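Local coordinates for twin-arginine translocation pathway signal protein (Burkholderia phytofirmans, PDB 2RJO), which probably serves as a periplasmic sugar-binding protein, holding beta-D-galactopyranose in the cleft between its two lobes, at residues E123-Q128 with A247-D252. Residues are numbered along the deposited sequence; the frame is centred on the assembly and turned at random.
Sequences EETATQ and ASVDWD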
ATOM      1  N   GLU A 123       9.626   9.986  -4.716  1.00 26.33           N
ATOM      2  CA  GLU A 123      10.764  10.808  -5.067  1.00 28.36           C
ATOM      3  C   GLU A 123      11.989  10.260  -4.353  1.00 27.66           C
ATOM      4  O   GLU A 123      13.107  10.382  -4.841  1.00 29.08           O
ATOM      5  CB  GLU A 123      10.519  12.266  -4.661  1.00 28.63           C
ATOM      6  CG  GLU A 123      11.773  13.127  -4.644  1.00 31.98           C
ATOM      7  CD  GLU A 123      11.468  14.614  -4.757  1.00 34.32           C
ATOM      8  OE1 GLU A 123      10.539  15.093  -4.063  1.00 33.88           O
ATOM      9  OE2 GLU A 123      12.171  15.295  -5.535  1.00 32.71           O
ATOM     10  N   GLU A 124      11.772   9.641  -3.199  1.00 27.98           N
ATOM     11  CA  GLU A 124      12.874   9.077  -2.427  1.00 28.77           C
ATOM     12  C   GLU A 124      13.521   7.885  -3.120  1.00 28.20           C
ATOM     13  O   GLU A 124      14.747   7.835  -3.258  1.00 27.15           O
ATOM     14  CB  GLU A 124      12.401   8.645  -1.036  1.00 30.71           C
ATOM     15  CG  GLU A 124      12.977   9.481   0.090  1.00 32.26           C
ATOM     16  CD  GLU A 124      13.288   8.663   1.334  1.00 32.50           C
ATOM     17  OE1 GLU A 124      12.379   8.004   1.874  1.00 31.05           O
ATOM     18  OE2 GLU A 124      14.451   8.687   1.783  1.00 34.11           O
ATOM     19  N   THR A 125      12.701   6.924  -3.547  1.00 27.64           N
ATOM     20  CA  THR A 125      13.213   5.732  -4.218  1.00 26.29           C
ATOM     21  C   THR A 125      13.797   6.095  -5.584  1.00 26.20           C
ATOM     22  O   THR A 125      14.788   5.508  -6.025  1.00 26.28           O
ATOM     23  CB  THR A 125      12.104   4.656  -4.399  1.00 25.68           C
ATOM     24  OG1 THR A 125      11.127   5.111  -5.344  1.00 25.23           O
ATOM     25  CG2 THR A 125      11.429   4.369  -3.073  1.00 25.59           C
ATOM     26  N   ALA A 126      13.185   7.072  -6.243  1.00 25.96           N
ATOM     27  CA  ALA A 126      13.644   7.524  -7.545  1.00 26.32           C
ATOM     28  C   ALA A 126      14.986   8.231  -7.411  1.00 26.46           C
ATOM     29  O   ALA A 126      15.857   8.100  -8.276  1.00 25.85           O
ATOM     30  CB  ALA A 126      12.622   8.471  -8.156  1.00 25.61           C
ATOM     31  N   THR A 127      15.150   8.999  -6.339  1.00 26.06           N
ATOM     32  CA  THR A 127      16.401   9.715  -6.130  1.00 26.15           C
ATOM     33  C   THR A 127      17.532   8.729  -5.872  1.00 26.38           C
ATOM     34  O   THR A 127      18.638   8.899  -6.377  1.00 26.48           O
ATOM     35  CB  THR A 127      16.292  10.690  -4.946  1.00 26.07           C
ATOM     36  OG1 THR A 127      15.435  11.776  -5.315  1.00 27.43           O
ATOM     37  CG2 THR A 127      17.659  11.243  -4.566  1.00 23.30           C
ATOM     38  N   GLN A 128      17.249   7.698  -5.084  1.00 26.84           N
ATOM     39  CA  GLN A 128      18.252   6.685  -4.779  1.00 26.81           C
ATOM     40  C   GLN A 128      18.632   5.939  -6.048  1.00 26.52           C
ATOM     41  O   GLN A 128      19.802   5.620  -6.255  1.00 26.50           O
ATOM     42  CB  GLN A 128      17.714   5.691  -3.752  1.00 28.05           C
ATOM     43  CG  GLN A 128      18.659   4.529  -3.479  1.00 31.50           C
ATOM     44  CD  GLN A 128      19.970   4.976  -2.844  1.00 34.31           C
ATOM     45  OE1 GLN A 128      20.012   5.350  -1.665  1.00 34.43           O
ATOM     46  NE2 GLN A 128      21.046   4.946  -3.629  1.00 33.54           N
ATOM     47  N   ALA A 247      16.367  -0.381  -3.508  1.00 24.12           N
ATOM     48  CA  ALA A 247      15.602   0.279  -2.458  1.00 22.73           C
ATOM     49  C   ALA A 247      14.115  -0.013  -2.511  1.00 21.99           C
ATOM     50  O   ALA A 247      13.578  -0.396  -3.548  1.00 21.69           O
ATOM     51  CB  ALA A 247      15.829   1.782  -2.513  1.00 21.96           C
ATOM     52  N   SER A 248      13.460   0.172  -1.370  1.00 20.33           N
ATOM     53  CA  SER A 248      12.024  -0.015  -1.240  1.00 19.76           C
ATOM     54  C   SER A 248      11.564   0.848  -0.060  1.00 20.95           C
ATOM     55  O   SER A 248      12.370   1.550   0.565  1.00 20.47           O
ATOM     56  CB  SER A 248      11.702  -1.486  -0.979  1.00 19.65           C
ATOM     57  OG  SER A 248      10.306  -1.703  -0.913  1.00 19.31           O
ATOM     58  N   VAL A 249      10.272   0.807   0.243  1.00 19.43           N
ATOM     59  CA  VAL A 249       9.749   1.572   1.361  1.00 20.02           C
ATOM     60  C   VAL A 249       8.777   0.677   2.116  1.00 20.93           C
ATOM     61  O   VAL A 249       7.847   0.121   1.534  1.00 21.48           O
ATOM     62  CB  VAL A 249       9.044   2.863   0.883  1.00 19.69           C
ATOM     63  CG1 VAL A 249       8.590   3.684   2.086  1.00 17.76           C
ATOM     64  CG2 VAL A 249      10.003   3.690   0.019  1.00 17.32           C
ATOM     65  N   ASP A 250       9.008   0.519   3.415  1.00 21.28           N
ATOM     66  CA  ASP A 250       8.166  -0.339   4.232  1.00 20.63           C
ATOM     67  C   ASP A 250       6.979   0.392   4.858  1.00 21.32           C
ATOM     68  O   ASP A 250       7.159   1.279   5.701  1.00 19.66           O
ATOM     69  CB  ASP A 250       9.020  -0.996   5.314  1.00 23.57           C
ATOM     70  CG  ASP A 250       8.345  -2.195   5.938  1.00 26.77           C
ATOM     71  OD1 ASP A 250       7.252  -2.585   5.464  1.00 29.34           O
ATOM     72  OD2 ASP A 250       8.910  -2.753   6.897  1.00 30.35           O
ATOM     73  N   TRP A 251       5.774   0.018   4.419  1.00 21.05           N
ATOM     74  CA  TRP A 251       4.525   0.605   4.906  1.00 20.03           C
ATOM     75  C   TRP A 251       4.056  -0.214   6.097  1.00 21.06           C
ATOM     76  O   TRP A 251       3.174   0.198   6.842  1.00 20.99           O
ATOM     77  CB  TRP A 251       3.423   0.527   3.844  1.00 19.97           C
ATOM     78  CG  TRP A 251       3.782   0.954   2.440  1.00 19.17           C
ATOM     79  CD1 TRP A 251       3.563   0.236   1.297  1.00 18.88           C
ATOM     80  CD2 TRP A 251       4.300   2.226   2.017  1.00 17.32           C
ATOM     81  NE1 TRP A 251       3.900   0.980   0.194  1.00 18.85           N
ATOM     82  CE2 TRP A 251       4.355   2.206   0.604  1.00 17.76           C
ATOM     83  CE3 TRP A 251       4.715   3.382   2.689  1.00 17.14           C
ATOM     84  CZ2 TRP A 251       4.812   3.298  -0.148  1.00 17.09           C
ATOM     85  CZ3 TRP A 251       5.171   4.470   1.937  1.00 15.09           C
ATOM     86  CH2 TRP A 251       5.212   4.418   0.535  1.00 16.49           C
ATOM     87  N   ASP A 252       4.644  -1.391   6.251  1.00 20.59           N
ATOM     88  CA  ASP A 252       4.285  -2.294   7.328  1.00 21.11           C
ATOM     89  C   ASP A 252       2.820  -2.707   7.165  1.00 21.26           C
ATOM     90  O   ASP A 252       1.948  -2.310   7.938  1.00 19.87           O
ATOM     91  CB  ASP A 252       4.490  -1.621   8.679  1.00 22.58           C
ATOM     92  CG  ASP A 252       4.685  -2.618   9.787  1.00 23.86           C
ATOM     93  OD1 ASP A 252       4.298  -3.795   9.597  1.00 23.79           O
ATOM     94  OD2 ASP A 252       5.214  -2.223  10.846  1.00 20.92           O
TER
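Thr125 and Val249 both set their CG2 methyl anti to their own carbonyl carbon: chi1 of 68° places Thr125 OG1 between N and the carbonyl carbon, chi1 of -176° places Val249 CG1 anti to N, and each leaves CG2 beside the backbone N. These two methyls meet across the contact. The side chains cross at about a right angle, and CG2 of Thr125 lies 3.5 Å from CG2 of Val249, tighter than usual for two methyls. Weak hydrogen bonds link Thr125 OG1 to Gly122 O and Trp202 NE1. Nearly one helical turn on, Gln128 carries CG anti to its backbone N and bends at chi2; its CG rests 4.1 Å from CB of Ala247, a looser touch at the margin. Helix 118-132 thus lies against one side of strand 248-250; Ser248 points away from the helix, and its OG is hydrogen-bonded to Asp206 OD1 and Gly232 N. Met230 and Phe290 also touch the Thr125 side chain, and Met230 touches Val249. Helix 149-163 covers another side of the helix at Ala126. Beyond the strand the chain enters the sugar pocket of this periplasmic binding protein fold: Trp251 touches the bound galactose, and Val249 O sits 4.0 Å above one face of the Trp251 indole, toward the rim. Asp250 to Asp252 form an Asx turn around Trp251, in which Asp252 N donates to Asp250 OD1 at 3.0 Å from above the carboxylate plane, and Asp252 then N-caps helix 253-268. Between helix and strand the touches are carbon to carbon, so the contact rests on van der Waals packing, two residues before the ligand-contacting tryptophan.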